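Local coordinates for protein beta sliding clamp (Borrelia burgdorferi, PDB 6DJ8) that probably forms a ring-shaped head-to-tail homodimer around DNA that tethers DNA polymerases to their template and so makes synthesis processive, at residues I22-I33 / I56-S67; V343-A354 / H385-G393. One frame throughout, in Å; residues are numbered along the deposited sequence. Where two conformers were deposited one is given.

Interaction 1: residues I22-I33 / I56-S67; sequences IMNEIEKAKGII and IKSTDRNIFFES
Ile32 sends its side chain into the hairpin formed by residues 56-67. Its CB already faces the hairpin, and chi1 of 55° sets CG1 between the backbone N and the carbonyl carbon, from where it reaches the hydroxyl of Ser58, CG1 to OG 3.7 Å. With chi2 extended, CD1 goes on past Ser58 OG (3.6 Å) to CG2 of Ile63 (3.7 Å), the two isoleucine chains crossing obliquely, and touches CA of Thr59 and CB of Phe65. A branched, wholly apolar chain suits this buried spot, which Phe227 also helps to line. Helix 22-29 runs nearly along strand 56-59, at 19° and 9.0 Å between axes, in the helix-on-sheet layering of this processivity-factor fold, whose helices line the inside of the ring. Ala29 suits a place where the helix backbone nears the strands, because its methyl is small: CB sits 3.5 Å from CE2 of Phe65 and 3.8 Å from CG2 of Ile56. Its carbonyl O accepts a 2.7 Å bond from Ser58 OG, the donor standing above the carbonyl plane. Toward the start of the segment, a water donates to both Glu25 O and Glu25 OE1 and accepts from Ser67 OG, while Tyr254 and Asn253 hold the carboxylate further.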
loop_
_atom_site.group_PDB
_atom_site.type_symbol
_atom_site.label_atom_id
_atom_site.label_comp_id
_atom_site.label_asym_id
_atom_site.label_seq_id
_atom_site.Cartn_x
_atom_site.Cartn_y
_atom_site.Cartn_z
ATOM N N ILE A 22 7.774 -20.501 -12.989
ATOM C CA ILE A 22 8.866 -20.395 -12.030
ATOM C C ILE A 22 8.744 -19.100 -11.233
ATOM O O ILE A 22 9.163 -19.040 -10.071
ATOM C CB ILE A 22 10.238 -20.534 -12.710
ATOM C CG1 ILE A 22 11.301 -20.780 -11.627
ATOM C CG2 ILE A 22 10.526 -19.303 -13.598
ATOM C CD1 ILE A 22 12.711 -20.936 -12.122
ATOM N N MET A 23 8.143 -18.054 -11.817
ATOM C CA MET A 23 7.897 -16.838 -11.044
ATOM C C MET A 23 6.992 -17.132 -9.844
ATOM O O MET A 23 7.284 -16.730 -8.708
ATOM C CB MET A 23 7.267 -15.744 -11.933
ATOM C CG MET A 23 7.068 -14.436 -11.203
ATOM S SD MET A 23 6.333 -13.160 -12.258
ATOM C CE MET A 23 7.265 -13.443 -13.798
ATOM N N ASN A 24 5.890 -17.841 -10.079
ATOM C CA ASN A 24 4.973 -18.149 -8.980
ATOM C C ASN A 24 5.648 -19.003 -7.913
ATOM O O ASN A 24 5.486 -18.751 -6.711
ATOM C CB ASN A 24 3.730 -18.861 -9.517
ATOM C CG ASN A 24 2.839 -17.939 -10.331
ATOM O OD1 ASN A 24 2.889 -16.714 -10.181
ATOM N ND2 ASN A 24 2.022 -18.524 -11.201
ATOM N N GLU A 25 6.421 -20.011 -8.329
ATOM C CA GLU A 25 7.027 -20.914 -7.352
ATOM C C GLU A 25 8.116 -20.215 -6.557
ATOM O O GLU A 25 8.288 -20.490 -5.367
ATOM C CB GLU A 25 7.590 -22.157 -8.040
ATOM C CG GLU A 25 6.570 -22.981 -8.812
ATOM C CD GLU A 25 5.435 -23.563 -7.944
ATOM O OE1 GLU A 25 5.422 -23.385 -6.704
ATOM O OE2 GLU A 25 4.551 -24.219 -8.527
ATOM N N ILE A 26 8.871 -19.305 -7.192
ATOM C CA ILE A 26 9.859 -18.552 -6.430
ATOM C C ILE A 26 9.163 -17.650 -5.416
ATOM O O ILE A 26 9.615 -17.501 -4.274
ATOM C CB ILE A 26 10.762 -17.717 -7.366
ATOM C CG1 ILE A 26 11.699 -18.589 -8.189
ATOM C CG2 ILE A 26 11.591 -16.764 -6.550
ATOM C CD1 ILE A 26 12.251 -17.789 -9.401
ATOM N N GLU A 27 8.093 -16.983 -5.840
ATOM C CA GLU A 27 7.343 -16.125 -4.927
ATOM C C GLU A 27 6.869 -16.915 -3.715
ATOM O O GLU A 27 7.006 -16.458 -2.574
ATOM C CB GLU A 27 6.163 -15.485 -5.672
ATOM C CG GLU A 27 5.431 -14.384 -4.922
ATOM C CD GLU A 27 4.353 -14.934 -4.005
ATOM O OE1 GLU A 27 3.869 -16.061 -4.258
ATOM O OE2 GLU A 27 4.000 -14.247 -3.024
ATOM N N LYS A 28 6.360 -18.128 -3.945
ATOM C CA LYS A 28 5.919 -18.977 -2.842
ATOM C C LYS A 28 7.089 -19.373 -1.961
ATOM O O LYS A 28 7.048 -19.177 -0.742
ATOM C CB LYS A 28 5.223 -20.226 -3.397
ATOM C CG LYS A 28 3.841 -19.933 -3.984
ATOM C CD LYS A 28 3.327 -21.120 -4.765
ATOM C CE LYS A 28 1.995 -20.796 -5.433
ATOM N NZ LYS A 28 1.346 -22.007 -6.018
ATOM N N ALA A 29 8.168 -19.893 -2.569
ATOM C CA ALA A 29 9.282 -20.429 -1.785
ATOM C C ALA A 29 9.913 -19.351 -0.917
ATOM O O ALA A 29 10.286 -19.605 0.234
ATOM C CB ALA A 29 10.340 -21.054 -2.708
ATOM N N LYS A 30 10.038 -18.136 -1.443
ATOM C CA LYS A 30 10.724 -17.114 -0.670
ATOM C C LYS A 30 9.835 -16.528 0.409
ATOM O O LYS A 30 10.300 -15.702 1.194
ATOM C CB LYS A 30 11.257 -16.010 -1.598
ATOM C CG LYS A 30 10.277 -14.923 -1.937
ATOM C CD LYS A 30 10.834 -14.029 -3.057
ATOM C CE LYS A 30 10.623 -12.549 -2.755
ATOM N NZ LYS A 30 9.204 -12.206 -2.486
ATOM N N GLY A 31 8.584 -16.982 0.499
ATOM C CA GLY A 31 7.699 -16.471 1.526
ATOM C C GLY A 31 8.227 -16.662 2.933
ATOM O O GLY A 31 7.975 -15.830 3.803
ATOM N N ILE A 32 9.018 -17.713 3.166
ATOM C CA ILE A 32 9.532 -17.974 4.511
ATOM C C ILE A 32 10.948 -17.441 4.700
ATOM O O ILE A 32 11.539 -17.641 5.762
ATOM C CB ILE A 32 9.478 -19.470 4.850
ATOM C CG1 ILE A 32 10.229 -20.281 3.790
ATOM C CG2 ILE A 32 8.018 -19.920 4.972
ATOM C CD1 ILE A 32 10.453 -21.733 4.194
ATOM N N ILE A 33 11.489 -16.734 3.710
ATOM C CA ILE A 33 12.865 -16.252 3.740
ATOM C C ILE A 33 12.872 -14.785 4.146
ATOM O O ILE A 33 12.397 -13.922 3.399
ATOM C CB ILE A 33 13.551 -16.445 2.380
ATOM C CG1 ILE A 33 13.597 -17.923 1.997
ATOM C CG2 ILE A 33 14.936 -15.838 2.383
ATOM C CD1 ILE A 33 14.433 -18.197 0.759
ATOM N N ILE A 56 12.977 -26.675 -6.148
ATOM C CA ILE A 56 13.241 -25.412 -5.470
ATOM C C ILE A 56 13.097 -25.647 -3.974
ATOM O O ILE A 56 12.067 -26.162 -3.519
ATOM C CB ILE A 56 12.287 -24.308 -5.959
ATOM C CG1 ILE A 56 12.539 -24.013 -7.440
ATOM C CG2 ILE A 56 12.441 -23.030 -5.129
ATOM C CD1 ILE A 56 11.411 -23.268 -8.082
ATOM N N LYS A 57 14.138 -25.309 -3.216
ATOM C CA LYS A 57 14.115 -25.467 -1.765
ATOM C C LYS A 57 14.361 -24.125 -1.092
ATOM O O LYS A 57 15.152 -23.302 -1.577
ATOM C CB LYS A 57 15.158 -26.480 -1.280
ATOM C CG LYS A 57 14.873 -27.923 -1.682
ATOM C CD LYS A 57 15.976 -28.858 -1.151
ATOM C CE LYS A 57 15.970 -30.206 -1.844
ATOM N NZ LYS A 57 17.074 -31.124 -1.349
ATOM N N SER A 58 13.665 -23.902 0.016
ATOM C CA SER A 58 13.910 -22.743 0.859
ATOM C C SER A 58 13.735 -23.170 2.303
ATOM O O SER A 58 13.100 -24.183 2.595
ATOM C CB SER A 58 12.974 -21.574 0.528
ATOM O OG SER A 58 11.630 -21.924 0.787
ATOM N N THR A 59 14.345 -22.420 3.213
ATOM C CA THR A 59 14.155 -22.714 4.625
ATOM C C THR A 59 14.366 -21.442 5.424
ATOM O O THR A 59 15.061 -20.527 4.981
ATOM C CB THR A 59 15.111 -23.796 5.133
ATOM O OG1 THR A 59 14.861 -24.048 6.528
ATOM C CG2 THR A 59 16.578 -23.343 4.943
ATOM N N ASP A 60 13.721 -21.373 6.591
ATOM C CA ASP A 60 14.079 -20.379 7.595
ATOM C C ASP A 60 14.854 -21.022 8.741
ATOM O O ASP A 60 15.013 -20.417 9.807
ATOM C CB ASP A 60 12.836 -19.629 8.083
ATOM C CG ASP A 60 11.870 -20.506 8.889
ATOM O OD1 ASP A 60 12.177 -21.683 9.200
ATOM O OD2 ASP A 60 10.767 -19.997 9.190
ATOM N N ARG A 61 15.355 -22.238 8.515
ATOM C CA ARG A 61 16.111 -23.103 9.413
ATOM C C ARG A 61 15.170 -23.820 10.391
ATOM O O ARG A 61 15.634 -24.611 11.211
ATOM C CB ARG A 61 17.232 -22.346 10.146
ATOM C CG ARG A 61 18.078 -21.471 9.163
ATOM C CD ARG A 61 19.307 -20.859 9.799
ATOM N NE ARG A 61 20.309 -21.871 10.104
ATOM C CZ ARG A 61 21.480 -21.620 10.681
ATOM N NH1 ARG A 61 22.328 -22.614 10.918
ATOM N NH2 ARG A 61 21.809 -20.373 11.000
ATOM N N ASN A 62 13.861 -23.588 10.305
ATOM C CA ASN A 62 12.875 -24.387 11.035
ATOM C C ASN A 62 11.874 -25.015 10.081
ATOM O O ASN A 62 11.694 -26.237 10.094
ATOM C CB ASN A 62 12.160 -23.523 12.078
ATOM C CG ASN A 62 11.338 -24.343 13.048
ATOM O OD1 ASN A 62 10.562 -25.210 12.650
ATOM N ND2 ASN A 62 11.521 -24.082 14.337
ATOM N N ILE A 63 11.222 -24.216 9.248
ATOM C CA ILE A 63 10.387 -24.701 8.162
ATOM C C ILE A 63 11.301 -25.037 6.990
ATOM O O ILE A 63 12.202 -24.257 6.649
ATOM C CB ILE A 63 9.356 -23.634 7.757
ATOM C CG1 ILE A 63 8.365 -23.393 8.901
ATOM C CG2 ILE A 63 8.651 -24.046 6.474
ATOM C CD1 ILE A 63 7.512 -22.158 8.748
ATOM N N PHE A 64 11.088 -26.204 6.387
ATOM C CA PHE A 64 11.829 -26.650 5.212
ATOM C C PHE A 64 10.817 -26.867 4.102
ATOM O O PHE A 64 9.840 -27.603 4.283
ATOM C CB PHE A 64 12.639 -27.919 5.512
ATOM C CG PHE A 64 13.813 -27.662 6.386
ATOM C CD1 PHE A 64 13.683 -27.616 7.753
ATOM C CD2 PHE A 64 15.053 -27.379 5.821
ATOM C CE1 PHE A 64 14.778 -27.345 8.552
ATOM C CE2 PHE A 64 16.147 -27.105 6.609
ATOM C CZ PHE A 64 16.009 -27.093 7.980
ATOM N N PHE A 65 11.027 -26.200 2.978
ATOM C CA PHE A 65 10.053 -26.159 1.901
ATOM C C PHE A 65 10.682 -26.716 0.639
ATOM O O PHE A 65 11.850 -26.446 0.348
ATOM C CB PHE A 65 9.570 -24.718 1.655
ATOM C CG PHE A 65 8.760 -24.544 0.393
ATOM C CD1 PHE A 65 7.387 -24.731 0.409
ATOM C CD2 PHE A 65 9.368 -24.165 -0.804
ATOM C CE1 PHE A 65 6.622 -24.568 -0.733
ATOM C CE2 PHE A 65 8.616 -24.001 -1.964
ATOM C CZ PHE A 65 7.250 -24.189 -1.937
ATOM N N GLU A 66 9.899 -27.472 -0.121
ATOM C CA GLU A 66 10.393 -27.999 -1.383
ATOM C C GLU A 66 9.248 -28.055 -2.387
ATOM O O GLU A 66 8.153 -28.524 -2.061
ATOM C CB GLU A 66 11.016 -29.382 -1.151
ATOM C CG GLU A 66 10.995 -30.283 -2.343
ATOM C CD GLU A 66 11.827 -31.530 -2.145
ATOM O OE1 GLU A 66 11.710 -32.441 -2.988
ATOM O OE2 GLU A 66 12.570 -31.604 -1.141
ATOM N N SER A 67 9.499 -27.562 -3.599
ATOM C CA SER A 67 8.541 -27.612 -4.695
ATOM C C SER A 67 9.242 -28.122 -5.947
ATOM O O SER A 67 10.465 -28.020 -6.087
ATOM C CB SER A 67 7.915 -26.245 -4.990
ATOM O OG SER A 67 8.868 -25.356 -5.551
HETATM O O HOH W 1 7.244 -23.251 -4.929
#

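Interaction 2: residues V343-A354 / H385-G393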
loop_
_atom_site.group_PDB
_atom_site.type_symbol
_atom_site.label_atom_id
_atom_site.label_comp_id
_atom_site.label_asym_id
_atom_site.label_seq_id
_atom_site.Cartn_x
_atom_site.Cartn_y
_atom_site.Cartn_z
ATOM N N VAL A 343 -23.147 -4.951 30.544
ATOM C CA VAL A 343 -22.167 -4.033 29.987
ATOM C C VAL A 343 -20.800 -4.676 30.145
ATOM O O VAL A 343 -20.475 -5.194 31.217
ATOM C CB VAL A 343 -22.205 -2.661 30.681
ATOM C CG1 VAL A 343 -21.229 -1.711 29.998
ATOM C CG2 VAL A 343 -23.620 -2.087 30.683
ATOM N N MET A 344 -20.027 -4.669 29.067
ATOM C CA MET A 344 -18.683 -5.282 29.124
ATOM C C MET A 344 -17.743 -4.593 28.142
ATOM O O MET A 344 -18.200 -4.016 27.188
ATOM C CB MET A 344 -18.763 -6.751 28.729
ATOM C CG MET A 344 -19.226 -6.907 27.327
ATOM S SD MET A 344 -19.106 -8.563 26.749
ATOM C CE MET A 344 -20.300 -9.349 27.817
ATOM N N ALA A 345 -16.461 -4.666 28.438
ATOM C CA ALA A 345 -15.432 -4.141 27.566
ATOM C C ALA A 345 -14.739 -5.302 26.870
ATOM O O ALA A 345 -14.530 -6.366 27.472
ATOM C CB ALA A 345 -14.414 -3.306 28.352
ATOM N N ILE A 346 -14.375 -5.088 25.606
ATOM C CA ILE A 346 -13.742 -6.113 24.788
ATOM C C ILE A 346 -12.731 -5.443 23.873
ATOM O O ILE A 346 -12.882 -4.277 23.503
ATOM C CB ILE A 346 -14.768 -6.908 23.960
ATOM C CG1 ILE A 346 -14.121 -8.150 23.356
ATOM C CG2 ILE A 346 -15.363 -6.051 22.867
ATOM C CD1 ILE A 346 -15.102 -9.057 22.652
ATOM N N ASN A 347 -11.671 -6.180 23.551
ATOM C CA ASN A 347 -10.665 -5.732 22.587
ATOM C C ASN A 347 -11.271 -5.739 21.191
ATOM O O ASN A 347 -11.564 -6.806 20.635
ATOM C CB ASN A 347 -9.458 -6.663 22.672
ATOM C CG ASN A 347 -8.324 -6.250 21.743
ATOM O OD1 ASN A 347 -8.536 -5.990 20.565
ATOM N ND2 ASN A 347 -7.109 -6.226 22.277
ATOM N N ILE A 348 -11.445 -4.553 20.608
ATOM C CA ILE A 348 -12.111 -4.474 19.310
ATOM C C ILE A 348 -11.306 -5.173 18.225
ATOM O O ILE A 348 -11.884 -5.709 17.270
ATOM C CB ILE A 348 -12.393 -3.007 18.912
ATOM C CG1 ILE A 348 -13.346 -2.978 17.713
ATOM C CG2 ILE A 348 -11.101 -2.287 18.554
ATOM C CD1 ILE A 348 -13.921 -1.573 17.393
ATOM N N SER A 349 -9.975 -5.197 18.332
ATOM C CA SER A 349 -9.219 -5.901 17.296
ATOM C C SER A 349 -9.506 -7.402 17.350
ATOM O O SER A 349 -9.720 -8.039 16.312
ATOM C CB SER A 349 -7.723 -5.622 17.444
ATOM O OG SER A 349 -7.431 -4.267 17.153
ATOM N N TYR A 350 -9.558 -7.971 18.557
ATOM C CA TYR A 350 -9.916 -9.388 18.695
ATOM C C TYR A 350 -11.297 -9.654 18.124
ATOM O O TYR A 350 -11.508 -10.622 17.384
ATOM C CB TYR A 350 -9.871 -9.800 20.161
ATOM C CG TYR A 350 -8.506 -9.797 20.817
ATOM C CD1 TYR A 350 -7.338 -9.757 20.060
ATOM C CD2 TYR A 350 -8.390 -9.857 22.211
ATOM C CE1 TYR A 350 -6.093 -9.752 20.669
ATOM C CE2 TYR A 350 -7.159 -9.859 22.829
ATOM C CZ TYR A 350 -6.010 -9.812 22.048
ATOM O OH TYR A 350 -4.780 -9.816 22.655
ATOM N N PHE A 351 -12.259 -8.800 18.476
ATOM C CA PHE A 351 -13.636 -8.961 18.023
ATOM C C PHE A 351 -13.693 -8.944 16.502
ATOM O O PHE A 351 -14.226 -9.863 15.869
ATOM C CB PHE A 351 -14.486 -7.827 18.628
ATOM C CG PHE A 351 -15.979 -8.082 18.665
ATOM C CD1 PHE A 351 -16.518 -9.334 18.387
ATOM C CD2 PHE A 351 -16.845 -7.045 18.994
ATOM C CE1 PHE A 351 -17.901 -9.542 18.435
ATOM C CE2 PHE A 351 -18.242 -7.249 19.062
ATOM C CZ PHE A 351 -18.768 -8.488 18.770
ATOM N N VAL A 352 -13.097 -7.912 15.899
ATOM C CA VAL A 352 -13.117 -7.759 14.444
ATOM C C VAL A 352 -12.378 -8.910 13.777
ATOM O O VAL A 352 -12.855 -9.482 12.789
ATOM C CB VAL A 352 -12.502 -6.402 14.034
ATOM C CG1 VAL A 352 -12.262 -6.349 12.528
ATOM C CG2 VAL A 352 -13.392 -5.230 14.495
ATOM N N GLU A 353 -11.182 -9.247 14.284
ATOM C CA GLU A 353 -10.440 -10.356 13.690
ATOM C C GLU A 353 -11.259 -11.632 13.721
ATOM O O GLU A 353 -11.273 -12.395 12.752
ATOM C CB GLU A 353 -9.123 -10.592 14.421
ATOM C CG GLU A 353 -7.913 -10.287 13.639
ATOM C CD GLU A 353 -6.689 -10.989 14.202
ATOM O OE1 GLU A 353 -5.881 -11.510 13.381
ATOM O OE2 GLU A 353 -6.553 -11.018 15.456
ATOM N N ALA A 354 -11.923 -11.898 14.848
ATOM C CA ALA A 354 -12.663 -13.148 14.961
ATOM C C ALA A 354 -13.843 -13.158 13.997
ATOM O O ALA A 354 -14.006 -14.092 13.206
ATOM C CB ALA A 354 -13.116 -13.360 16.410
ATOM N N HIS A 385 -15.105 -19.777 19.060
ATOM C CA HIS A 385 -14.130 -18.739 19.361
ATOM C C HIS A 385 -14.508 -18.035 20.658
ATOM O O HIS A 385 -15.657 -17.605 20.839
ATOM C CB HIS A 385 -13.995 -17.720 18.230
ATOM C CG HIS A 385 -12.822 -16.808 18.402
ATOM N ND1 HIS A 385 -11.529 -17.182 18.089
ATOM C CD2 HIS A 385 -12.741 -15.555 18.913
ATOM C CE1 HIS A 385 -10.710 -16.180 18.361
ATOM N NE2 HIS A 385 -11.421 -15.179 18.857
ATOM N N LEU A 386 -13.533 -17.917 21.544
ATOM C CA LEU A 386 -13.701 -17.333 22.862
ATOM C C LEU A 386 -12.850 -16.083 22.959
ATOM O O LEU A 386 -11.715 -16.060 22.469
ATOM C CB LEU A 386 -13.302 -18.324 23.956
ATOM C CG LEU A 386 -13.981 -19.697 23.927
ATOM C CD1 LEU A 386 -13.398 -20.614 25.014
ATOM C CD2 LEU A 386 -15.510 -19.586 24.101
ATOM N N ILE A 387 -13.398 -15.052 23.594
ATOM C CA ILE A 387 -12.689 -13.806 23.835
ATOM C C ILE A 387 -12.908 -13.423 25.289
ATOM O O ILE A 387 -14.056 -13.274 25.729
ATOM C CB ILE A 387 -13.166 -12.678 22.900
ATOM C CG1 ILE A 387 -12.999 -13.092 21.436
ATOM C CG2 ILE A 387 -12.400 -11.399 23.194
ATOM C CD1 ILE A 387 -13.643 -12.133 20.439
ATOM N N MET A 388 -11.822 -13.262 26.027
ATOM C CA MET A 388 -11.945 -12.812 27.407
ATOM C C MET A 388 -12.269 -11.320 27.415
ATOM O O MET A 388 -11.651 -10.550 26.666
ATOM C CB MET A 388 -10.667 -13.102 28.200
ATOM C CG MET A 388 -10.825 -12.970 29.714
ATOM S SD MET A 388 -11.948 -14.186 30.446
ATOM C CE MET A 388 -11.854 -13.792 32.201
ATOM N N PRO A 389 -13.247 -10.882 28.196
ATOM C CA PRO A 389 -13.529 -9.450 28.275
ATOM C C PRO A 389 -12.392 -8.713 28.957
ATOM O O PRO A 389 -11.613 -9.280 29.725
ATOM C CB PRO A 389 -14.821 -9.367 29.102
ATOM C CG PRO A 389 -14.817 -10.613 29.936
ATOM C CD PRO A 389 -14.198 -11.648 29.024
ATOM N N MET A 390 -12.311 -7.423 28.657
ATOM C CA MET A 390 -11.422 -6.521 29.367
ATOM C C MET A 390 -12.123 -5.967 30.606
ATOM O O MET A 390 -13.354 -5.906 30.664
ATOM C CB MET A 390 -10.996 -5.371 28.445
ATOM C CG MET A 390 -10.155 -5.826 27.262
ATOM S SD MET A 390 -9.802 -4.493 26.096
ATOM C CE MET A 390 -8.939 -3.337 27.158
ATOM N N SER A 391 -11.346 -5.586 31.616
ATOM C CA SER A 391 -11.898 -5.024 32.876
ATOM C C SER A 391 -12.605 -3.719 32.563
ATOM O O SER A 391 -11.995 -2.841 31.993
ATOM C CB SER A 391 -10.851 -4.810 33.889
ATOM O OG SER A 391 -10.233 -6.031 34.200
ATOM N N LEU A 392 -13.832 -3.589 33.023
ATOM C CA LEU A 392 -14.642 -2.453 32.611
ATOM C C LEU A 392 -14.222 -1.176 33.336
ATOM O O LEU A 392 -13.982 -0.144 32.697
ATOM C CB LEU A 392 -16.125 -2.748 32.814
ATOM C CG LEU A 392 -17.086 -1.746 32.184
ATOM C CD1 LEU A 392 -16.631 -1.343 30.796
ATOM C CD2 LEU A 392 -18.464 -2.373 32.128
ATOM N N GLY A 393 -14.113 -1.231 34.659
ATOM C CA GLY A 393 -13.710 -0.073 35.439
ATOM C C GLY A 393 -14.864 0.800 35.915
ATOM O O GLY A 393 -14.831 1.386 37.002
ATOM O OXT GLY A 393 -15.873 0.946 35.223
HETATM O O HOH W 2 -10.815 -8.555 25.072
HETATM O O HOH W 3 -10.075 -12.876 18.622
#
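Ile346 and Ile387 cross at about a right angle, Ile387 being the residue most covered across this contact. Ile387 divides its branches: CG2, anti to the backbone N, lies 3.6 Å from CD1 of Ile346, while CD1 at the other end reaches the helix backbone at CA of Phe351 and the methyl of Ala354. Near the chain end Leu392 does the same with its two methyls, CD2 meeting Val343 CG1 at 3.6 Å and CD1 the CB of Ala345. Ala345 keeps this approach close because it has only a methyl, which also meets CB of Met390. At the far end Ala354 CB comes 3.4 Å from CD2 of the His385 ring, a fit for which a small residue is again suited. These elements belong to the C-terminal domain, where helix 348-354 runs almost antiparallel to strand 385-387, 170° between these short axes, and the chain then leaves the sheet as a tail. Met388, Met390 and Ser391 of that tail touch the bound peptide, consistent with the pocket where replication partners dock on relatives. The one direct hydrogen bond between the segments runs from Met390 N to Ala345 O, 2.7 Å, from above the carbonyl plane. Two waters add bridges. One accepts from Asn347 N and donates to Met388 O; the other donates to Tyr350 O and sits 2.7 Å from His385 NE2, the imidazole's ND1 being held by Ser204. Asn347 suits the N-cap: its OD1 accepts from Tyr350 N at 3.0 Å, and its ND2 lies over the centre of the Tyr350 ring.

Both contacts set a short helix against strands, yet they share no element: interaction 1 lies in the N-terminal domain, interaction 2 in the C-terminal one, on opposite sides of the chain's centre, with centres about 37 Å apart and nearest atoms about 17 Å apart. In interaction 1 the helix runs along a hairpin strand inside a large sheet; a serine hydroxyl supplies the direct bond, with a water linking Glu25 to Ser67. In interaction 2 the helix opposes its strand; a backbone bond and one water tie strand 342-347 to the departing tail, while a second water links the helix to His385. Interaction 1 is largely buried, whereas interaction 2 runs from a buried core out to a rim at Val343 and Leu392, its tail meeting the bound peptide.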